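Local coordinates for protein phosphomethylpyrimidine kinase (Pyrococcus furiosus, PDB 2PB9) that probably joins a thiazole phosphate to hydroxymethylpyrimidine pyrophosphate, forming thiamine phosphate through its C-terminal ThiN domain, and probably phosphorylates the pyrimidine through its ThiD part, at residues N14-F19 and T33-S38; E20-V25 and E178-I183; R56-G61 and K65-V70. One frame throughout, in Å; residues are numbered along the deposited sequence.

Contact 1: N14-F19 and T33-S38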
loop_
_atom_site.group_PDB
_atom_site.type_symbol
_atom_site.label_atom_id
_atom_site.label_comp_id
_atom_site.label_asym_id
_atom_site.label_seq_id
_atom_site.Cartn_x
_atom_site.Cartn_y
_atom_site.Cartn_z
ATOM N N ASN A 14 34.281 13.791 12.076
ATOM C CA ASN A 14 35.333 12.996 11.447
ATOM C C ASN A 14 34.707 11.835 10.693
ATOM O O ASN A 14 35.018 11.604 9.520
ATOM C CB ASN A 14 36.315 12.430 12.483
ATOM C CG ASN A 14 37.179 13.501 13.132
ATOM O OD1 ASN A 14 37.728 14.380 12.455
ATOM N ND2 ASN A 14 37.318 13.424 14.455
ATOM N N ALA A 15 33.829 11.103 11.375
ATOM C CA ALA A 15 33.159 9.951 10.776
ATOM C C ALA A 15 32.491 10.349 9.466
ATOM O O ALA A 15 32.591 9.641 8.469
ATOM C CB ALA A 15 32.127 9.377 11.748
ATOM N N VAL A 16 31.810 11.487 9.475
ATOM C CA VAL A 16 31.139 11.986 8.284
ATOM C C VAL A 16 32.151 12.217 7.162
ATOM O O VAL A 16 31.873 11.945 5.992
ATOM C CB VAL A 16 30.397 13.313 8.590
ATOM C CG1 VAL A 16 29.831 13.906 7.314
ATOM C CG2 VAL A 16 29.283 13.063 9.596
ATOM N N ARG A 17 33.327 12.723 7.523
ATOM C CA ARG A 17 34.359 12.974 6.533
ATOM C C ARG A 17 34.862 11.629 6.017
ATOM O O ARG A 17 35.057 11.445 4.819
ATOM C CB ARG A 17 35.514 13.783 7.135
ATOM C CG ARG A 17 36.180 14.710 6.113
ATOM C CD ARG A 17 37.550 15.263 6.538
ATOM N NE ARG A 17 37.528 16.043 7.780
ATOM C CZ ARG A 17 37.638 15.521 9.000
ATOM N NH1 ARG A 17 37.780 14.205 9.157
ATOM N NH2 ARG A 17 37.608 16.313 10.068
ATOM N N GLU A 18 35.057 10.676 6.918
ATOM C CA GLU A 18 35.521 9.375 6.477
ATOM C C GLU A 18 34.417 8.630 5.716
ATOM O O GLU A 18 34.682 7.924 4.747
ATOM C CB GLU A 18 36.016 8.538 7.660
ATOM C CG GLU A 18 36.536 7.175 7.228
ATOM C CD GLU A 18 37.234 6.412 8.339
ATOM O OE1 GLU A 18 36.695 6.359 9.464
ATOM O OE2 GLU A 18 38.319 5.846 8.086
ATOM N N PHE A 19 33.178 8.786 6.183
ATOM C CA PHE A 19 32.094 8.149 5.455
ATOM C C PHE A 19 32.077 8.530 3.980
ATOM O O PHE A 19 32.041 7.706 3.104
ATOM C CB PHE A 19 30.746 8.487 6.090
ATOM C CG PHE A 19 29.577 7.974 5.308
ATOM C CD1 PHE A 19 29.251 6.628 5.331
ATOM C CD2 PHE A 19 28.808 8.835 4.546
ATOM C CE1 PHE A 19 28.175 6.151 4.607
ATOM C CE2 PHE A 19 27.732 8.363 3.820
ATOM C CZ PHE A 19 27.414 7.020 3.850
ATOM N N THR A 33 21.087 10.523 3.617
ATOM C CA THR A 33 21.562 9.825 4.790
ATOM C C THR A 33 21.987 10.818 5.871
ATOM O O THR A 33 22.661 11.819 5.596
ATOM C CB THR A 33 22.752 8.883 4.449
ATOM O OG1 THR A 33 22.258 7.737 3.749
ATOM C CG2 THR A 33 23.480 8.426 5.728
ATOM N N ASN A 34 21.555 10.543 7.095
ATOM C CA ASN A 34 21.927 11.364 8.220
ATOM C C ASN A 34 22.674 10.450 9.192
ATOM O O ASN A 34 22.329 9.280 9.364
ATOM C CB ASN A 34 20.693 11.986 8.873
ATOM C CG ASN A 34 20.985 13.357 9.468
ATOM O OD1 ASN A 34 20.082 14.166 9.647
ATOM N ND2 ASN A 34 22.251 13.621 9.774
ATOM N N PHE A 35 23.714 10.993 9.804
ATOM C CA PHE A 35 24.555 10.260 10.734
ATOM C C PHE A 35 24.480 11.063 12.034
ATOM O O PHE A 35 24.798 12.258 12.054
ATOM C CB PHE A 35 25.974 10.232 10.153
ATOM C CG PHE A 35 26.891 9.227 10.786
ATOM C CD1 PHE A 35 28.167 9.019 10.256
ATOM C CD2 PHE A 35 26.515 8.518 11.923
ATOM C CE1 PHE A 35 29.061 8.122 10.851
ATOM C CE2 PHE A 35 27.398 7.617 12.530
ATOM C CZ PHE A 35 28.676 7.422 11.991
ATOM N N VAL A 36 24.040 10.424 13.114
ATOM C CA VAL A 36 23.909 11.145 14.375
ATOM C C VAL A 36 24.695 10.604 15.550
ATOM O O VAL A 36 25.129 9.450 15.566
ATOM C CB VAL A 36 22.428 11.258 14.837
ATOM C CG1 VAL A 36 21.607 11.921 13.767
ATOM C CG2 VAL A 36 21.868 9.879 15.195
ATOM N N TYR A 37 24.866 11.476 16.535
ATOM C CA TYR A 37 25.568 11.152 17.762
ATOM C C TYR A 37 24.914 11.995 18.850
ATOM O O TYR A 37 25.016 13.223 18.863
ATOM C CB TYR A 37 27.046 11.479 17.626
ATOM C CG TYR A 37 27.906 10.907 18.728
ATOM C CD1 TYR A 37 27.407 9.947 19.612
ATOM C CD2 TYR A 37 29.237 11.315 18.875
ATOM C CE1 TYR A 37 28.205 9.408 20.614
ATOM C CE2 TYR A 37 30.044 10.781 19.868
ATOM C CZ TYR A 37 29.523 9.833 20.731
ATOM O OH TYR A 37 30.335 9.311 21.700
ATOM N N SER A 38 24.224 11.312 19.751
ATOM C CA SER A 38 23.495 11.957 20.825
ATOM C C SER A 38 24.310 12.253 22.072
ATOM O O SER A 38 25.415 11.741 22.251
ATOM C CB SER A 38 22.301 11.078 21.205
ATOM O OG SER A 38 21.693 11.531 22.391
#

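Contact 2: E20-V25 and E178-I183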
loop_
_atom_site.group_PDB
_atom_site.type_symbol
_atom_site.label_atom_id
_atom_site.label_comp_id
_atom_site.label_asym_id
_atom_site.label_seq_id
_atom_site.Cartn_x
_atom_site.Cartn_y
_atom_site.Cartn_z
ATOM N N GLU A 20 32.214 9.847 3.778
ATOM C CA GLU A 20 32.282 10.399 2.430
ATOM C C GLU A 20 33.479 9.843 1.660
ATOM O O GLU A 20 33.347 9.452 0.505
ATOM C CB GLU A 20 32.415 11.923 2.469
ATOM C CG GLU A 20 31.199 12.670 2.923
ATOM C CD GLU A 20 31.423 14.164 2.904
ATOM O OE1 GLU A 20 32.410 14.610 3.533
ATOM O OE2 GLU A 20 30.624 14.895 2.273
ATOM N N SER A 21 34.644 9.811 2.296
ATOM C CA SER A 21 35.838 9.322 1.625
ATOM C C SER A 21 35.687 7.894 1.098
ATOM O O SER A 21 36.129 7.599 -0.011
ATOM C CB SER A 21 37.067 9.427 2.543
ATOM O OG SER A 21 37.113 8.381 3.496
ATOM N N ILE A 22 35.061 7.008 1.865
ATOM C CA ILE A 22 34.881 5.633 1.396
ATOM C C ILE A 22 33.872 5.573 0.253
ATOM O O ILE A 22 33.637 4.517 -0.330
ATOM C CB ILE A 22 34.437 4.680 2.536
ATOM C CG1 ILE A 22 33.102 5.126 3.130
ATOM C CG2 ILE A 22 35.513 4.637 3.617
ATOM C CD1 ILE A 22 32.622 4.228 4.258
ATOM N N ASN A 23 33.283 6.726 -0.054
ATOM C CA ASN A 23 32.325 6.876 -1.149
ATOM C C ASN A 23 31.247 5.800 -1.264
ATOM O O ASN A 23 31.239 5.016 -2.213
ATOM C CB ASN A 23 33.082 6.964 -2.477
ATOM C CG ASN A 23 32.155 7.138 -3.667
ATOM O OD1 ASN A 23 31.375 8.091 -3.724
ATOM N ND2 ASN A 23 32.233 6.214 -4.624
ATOM N N PRO A 24 30.309 5.768 -0.307
ATOM C CA PRO A 24 29.199 4.812 -0.246
ATOM C C PRO A 24 27.950 5.302 -0.987
ATOM O O PRO A 24 26.937 5.630 -0.372
ATOM C CB PRO A 24 28.957 4.700 1.244
ATOM C CG PRO A 24 29.128 6.133 1.674
ATOM C CD PRO A 24 30.368 6.573 0.927
ATOM N N VAL A 25 28.018 5.345 -2.309
ATOM C CA VAL A 25 26.888 5.820 -3.089
ATOM C C VAL A 25 25.718 4.834 -3.121
ATOM O O VAL A 25 24.564 5.234 -2.959
ATOM C CB VAL A 25 27.319 6.142 -4.536
ATOM C CG1 VAL A 25 26.259 6.994 -5.221
ATOM C CG2 VAL A 25 28.661 6.855 -4.523
ATOM N N GLU A 178 32.274 3.323 15.655
ATOM C CA GLU A 178 31.756 1.963 15.591
ATOM C C GLU A 178 30.717 1.814 14.493
ATOM O O GLU A 178 30.669 0.794 13.795
ATOM C CB GLU A 178 31.168 1.566 16.939
ATOM C CG GLU A 178 32.244 1.197 17.937
ATOM C CD GLU A 178 31.696 0.912 19.316
ATOM O OE1 GLU A 178 30.612 0.275 19.407
ATOM O OE2 GLU A 178 32.362 1.316 20.303
ATOM N N VAL A 179 29.887 2.837 14.340
ATOM C CA VAL A 179 28.868 2.809 13.314
ATOM C C VAL A 179 29.606 2.716 11.984
ATOM O O VAL A 179 29.401 1.781 11.202
ATOM C CB VAL A 179 27.990 4.086 13.354
ATOM C CG1 VAL A 179 27.063 4.126 12.145
ATOM C CG2 VAL A 179 27.165 4.120 14.648
ATOM N N LEU A 180 30.491 3.678 11.746
ATOM C CA LEU A 180 31.255 3.693 10.510
ATOM C C LEU A 180 31.965 2.370 10.244
ATOM O O LEU A 180 32.198 2.008 9.092
ATOM C CB LEU A 180 32.281 4.817 10.529
ATOM C CG LEU A 180 33.027 4.932 9.201
ATOM C CD1 LEU A 180 32.045 4.950 8.036
ATOM C CD2 LEU A 180 33.862 6.185 9.216
ATOM N N GLU A 181 32.305 1.642 11.303
ATOM C CA GLU A 181 32.998 0.379 11.124
ATOM C C GLU A 181 32.079 -0.686 10.541
ATOM O O GLU A 181 32.511 -1.489 9.721
ATOM C CB GLU A 181 33.617 -0.079 12.447
ATOM C CG GLU A 181 34.644 0.928 12.987
ATOM C CD GLU A 181 35.455 0.424 14.186
ATOM O OE1 GLU A 181 36.259 -0.518 14.004
ATOM O OE2 GLU A 181 35.295 0.976 15.302
ATOM N N LYS A 182 30.813 -0.692 10.943
ATOM C CA LYS A 182 29.868 -1.674 10.417
ATOM C C LYS A 182 29.673 -1.384 8.933
ATOM O O LYS A 182 29.571 -2.291 8.111
ATOM C CB LYS A 182 28.505 -1.557 11.112
ATOM C CG LYS A 182 28.509 -1.683 12.614
ATOM C CD LYS A 182 28.265 -3.102 13.054
ATOM C CE LYS A 182 28.311 -3.217 14.571
ATOM N NZ LYS A 182 29.641 -2.797 15.123
ATOM N N ILE A 183 29.608 -0.101 8.600
ATOM C CA ILE A 183 29.412 0.310 7.221
ATOM C C ILE A 183 30.585 -0.142 6.370
ATOM O O ILE A 183 30.403 -0.664 5.265
ATOM C CB ILE A 183 29.257 1.842 7.121
ATOM C CG1 ILE A 183 28.007 2.278 7.889
ATOM C CG2 ILE A 183 29.168 2.273 5.661
ATOM C CD1 ILE A 183 26.717 1.643 7.391
#

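Contact 3: R56-G61 and K65-V70. With PO4 (phosphate ion), chain C.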
loop_
_atom_site.group_PDB
_atom_site.type_symbol
_atom_site.label_atom_id
_atom_site.label_comp_id
_atom_site.label_asym_id
_atom_site.label_seq_id
_atom_site.Cartn_x
_atom_site.Cartn_y
_atom_site.Cartn_z
ATOM N N ARG A 56 21.670 16.522 5.678
ATOM C CA ARG A 56 22.022 15.123 5.446
ATOM C C ARG A 56 23.140 14.953 4.420
ATOM O O ARG A 56 23.827 15.911 4.066
ATOM C CB ARG A 56 20.780 14.348 4.999
ATOM C CG ARG A 56 19.616 14.488 5.964
ATOM C CD ARG A 56 18.336 13.945 5.373
ATOM N NE ARG A 56 17.146 14.373 6.102
ATOM C CZ ARG A 56 15.955 14.529 5.531
ATOM N NH1 ARG A 56 15.811 14.297 4.233
ATOM N NH2 ARG A 56 14.905 14.904 6.249
ATOM N N ILE A 57 23.332 13.721 3.968
ATOM C CA ILE A 57 24.352 13.415 2.968
ATOM C C ILE A 57 23.606 12.791 1.788
ATOM O O ILE A 57 22.947 11.759 1.936
ATOM C CB ILE A 57 25.391 12.424 3.525
ATOM C CG1 ILE A 57 25.802 12.858 4.935
ATOM C CG2 ILE A 57 26.619 12.389 2.618
ATOM C CD1 ILE A 57 26.718 11.882 5.653
ATOM N N VAL A 58 23.704 13.428 0.625
ATOM C CA VAL A 58 22.992 12.973 -0.571
ATOM C C VAL A 58 23.894 12.473 -1.704
ATOM O O VAL A 58 25.101 12.741 -1.716
ATOM C CB VAL A 58 22.112 14.129 -1.114
ATOM C CG1 VAL A 58 21.252 14.683 0.000
ATOM C CG2 VAL A 58 22.982 15.248 -1.667
ATOM N N LYS A 59 23.307 11.735 -2.649
ATOM C CA LYS A 59 24.082 11.250 -3.792
ATOM C C LYS A 59 24.508 12.491 -4.557
ATOM O O LYS A 59 23.686 13.361 -4.864
ATOM C CB LYS A 59 23.256 10.377 -4.745
ATOM C CG LYS A 59 22.793 9.021 -4.224
ATOM C CD LYS A 59 22.414 8.112 -5.413
ATOM C CE LYS A 59 21.533 6.894 -5.017
ATOM N NZ LYS A 59 22.180 5.793 -4.185
ATOM N N TYR A 60 25.792 12.597 -4.850
ATOM C CA TYR A 60 26.238 13.743 -5.602
ATOM C C TYR A 60 26.460 13.209 -7.017
ATOM O O TYR A 60 25.500 12.826 -7.689
ATOM C CB TYR A 60 27.502 14.329 -4.975
ATOM C CG TYR A 60 27.718 15.779 -5.336
ATOM C CD1 TYR A 60 26.641 16.660 -5.437
ATOM C CD2 TYR A 60 28.996 16.268 -5.606
ATOM C CE1 TYR A 60 26.835 17.996 -5.810
ATOM C CE2 TYR A 60 29.201 17.593 -5.974
ATOM C CZ TYR A 60 28.120 18.450 -6.078
ATOM O OH TYR A 60 28.328 19.748 -6.481
ATOM N N GLY A 61 27.688 13.168 -7.498
ATOM C CA GLY A 61 27.858 12.623 -8.830
ATOM C C GLY A 61 27.810 11.127 -8.613
ATOM O O GLY A 61 26.768 10.568 -8.268
ATOM N N LYS A 65 27.630 13.514 -0.750
ATOM C CA LYS A 65 28.008 14.813 -0.238
ATOM C C LYS A 65 27.161 15.186 0.957
ATOM O O LYS A 65 25.945 15.016 0.943
ATOM C CB LYS A 65 27.855 15.861 -1.345
ATOM C CG LYS A 65 28.217 17.275 -0.943
ATOM C CD LYS A 65 28.148 18.216 -2.134
ATOM C CE LYS A 65 28.369 19.657 -1.710
ATOM N NZ LYS A 65 28.406 20.570 -2.882
ATOM N N ALA A 66 27.822 15.664 2.005
ATOM C CA ALA A 66 27.134 16.108 3.213
ATOM C C ALA A 66 26.783 17.542 2.883
ATOM O O ALA A 66 27.669 18.372 2.722
ATOM C CB ALA A 66 28.069 16.056 4.408
ATOM N N VAL A 67 25.497 17.838 2.765
ATOM C CA VAL A 67 25.086 19.190 2.400
ATOM C C VAL A 67 25.542 20.272 3.359
ATOM O O VAL A 67 25.780 21.397 2.947
ATOM C CB VAL A 67 23.555 19.297 2.246
ATOM C CG1 VAL A 67 23.161 20.741 1.948
ATOM C CG2 VAL A 67 23.089 18.377 1.130
ATOM N N GLY A 68 25.668 19.935 4.635
ATOM C CA GLY A 68 26.071 20.938 5.596
ATOM C C GLY A 68 26.943 20.423 6.718
ATOM O O GLY A 68 27.487 19.314 6.647
ATOM N N PRO A 69 27.121 21.242 7.766
ATOM C CA PRO A 69 27.928 20.911 8.939
ATOM C C PRO A 69 27.131 20.146 9.992
ATOM O O PRO A 69 25.901 20.015 9.903
ATOM C CB PRO A 69 28.355 22.275 9.440
ATOM C CG PRO A 69 27.138 23.079 9.176
ATOM C CD PRO A 69 26.765 22.673 7.778
ATOM N N VAL A 70 27.852 19.641 10.984
ATOM C CA VAL A 70 27.248 18.903 12.080
ATOM C C VAL A 70 26.737 19.921 13.085
ATOM O O VAL A 70 27.458 20.846 13.449
ATOM C CB VAL A 70 28.275 17.993 12.771
ATOM C CG1 VAL A 70 27.624 17.280 13.931
ATOM C CG2 VAL A 70 28.846 16.987 11.778
HETATM P P PO4 C . 16.648 13.241 9.451
HETATM O O1 PO4 C . 16.404 12.143 8.480
HETATM O O2 PO4 C . 17.698 14.154 8.909
HETATM O O3 PO4 C . 15.368 14.012 9.632
HETATM O O4 PO4 C . 17.091 12.666 10.750
#

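Contact 1: N14-F19 and T33-S38
Ala15 and Phe35 make the tight end of this contact: the methyl CB of Ala15 meets the far part of the Phe35 ring, 3.4 Å from CE1, and approaches it obliquely. One residue further along the helix, Val16 brings its CG2 to 4.2 Å from CD1 of the same ring, again at a slant, so two consecutive helical residues share a single aromatic group. Phe35 reaches them because its CG lies anti to the backbone N (chi1 -165°), which carries the ring out from the strand toward the helix. Strand 35-38 is an inner strand of the mixed sheet of this ThiN domain, between strands 50-53 and 94-98, and helix 5-21 packs on one face of it; Val36, next along the strand, points away from the helix. Val179 of helix 176-185 and Ile96 of strand 94-98 also touch the Phe35 ring, while Val16 reaches Val53. Packing is looser toward the helix end, where CZ of Phe19 and CG2 of Thr33 stay 4.6 Å apart. The solvent side of the helix is polar: Arg17 NH2 donates to Asn14 OD1 at 3.1 Å, with the oxygen in the guanidinium plane at its edge, and NH1 adds a weak bond to the same oxygen.

Contact 2: E20-V25 and E178-I183
Ile22 and Leu180 run past each other in opposite directions and meet at their last carbons, CD1 of Ile22 lying 3.9 Å from CD1 of Leu180. The isoleucine leaves its backbone toward the facing helix, with CG1 in the crowded position between the backbone N and the carbonyl carbon (chi1 61°); beyond that the chain is extended, which pushes CD1 forward as the leading atom. Leu180 starts out alongside rather than at its partner, and only its branch brings a methyl round to the isoleucine. Ile183, one turn further along the same helix, has its CB directed toward the facing segment and offers CG2 at 4.2 Å to the same CD1 of Ile22, so a single methyl touches two side chains of one helical face. The contact joins the turn just after helix 5-21 to helix 176-185, the last helix of the ThiN domain, and both helices pack on the same side of its central sheet. Asn23, with positive phi (45°), is where the backbone leaves the helix; its N still bonds to Glu20 O at 2.8 Å. CB of Pro24 points toward the facing helix but stays 5.0 Å from CG2 of Ile183. No hydrogen bond crosses between the segments. Around this apolar meeting, Ile183 also rests on Phe19 and Leu27, and Leu180 on Glu18, whereas Glu178 forms a salt bridge with Arg174.

Contact 3: R56-G61 and K65-V70
Lys65 lays its aliphatic chain flat over the ring of Tyr60: CD sits 3.7 Å from the ring centroid and only 4° off the ring normal, a CH-pi contact over the face. The two belong to a beta hairpin of strands 57-59 and 64-66, and their side chains lie side by side, pointing the same way. Every torsion of Lys65 is near 180°, which stretches the chain along the ring and carries NZ out over the hydroxyl end, from where it bonds to Val67 O of the second subunit; Lys54 of that subunit makes a cation-pi contact with Tyr60. The hairpin is held by paired backbone bonds, Val58 N to Lys65 O and Lys65 N to Val58 O, and beyond the bridge Val67 N bonds to Arg56 O at 2.9 Å. Ile57 and Ala66 form the non-hydrogen-bonded pair between them, their side chains facing helix 5-21. At the start of the hairpin Arg56 extends to a bound phosphate ion: NE donates to O2 of the phosphate at 2.9 Å (155° at the hydrogen), in the guanidinium plane. NH1 bonds to Val31 O, and NH2 makes a salt bridge with Glu30 of the second subunit. Ser75 OG and the backbone N atoms of His77 and Leu78 complete the grip on the ion, which probably came from the crystallisation liquor. A leucine in place of Arg56 would probably leave phosphate O2 without this donor and the Glu30 carboxylate of the second subunit without this cation. On the face turned to that subunit, Val58 and Val67 cross obliquely, with CG2 of Val58 4.2 Å from CG2 of Val67.

From the N terminus, helix 5-21 supplies the first segment of contact 1, and its last residues with the turn after them supply that of contact 2. Contact 1 closes a short loop of 13 residues onto strand 35-38 of the central sheet. Contact 2 opens before that loop closes and ends only in helix 176-185, so the two cross, and Phe35 touching Val179 joins them directly. Contact 3 begins after contact 1 has closed and lies wholly within the long span of contact 2, where it forms a hairpin beside the sheet. Thr33 O probably bonds to Ile57 N, linking contacts 1 and 3, while Glu20 OE2 probably accepts from Ala66 N, tying the first helix to the hairpin.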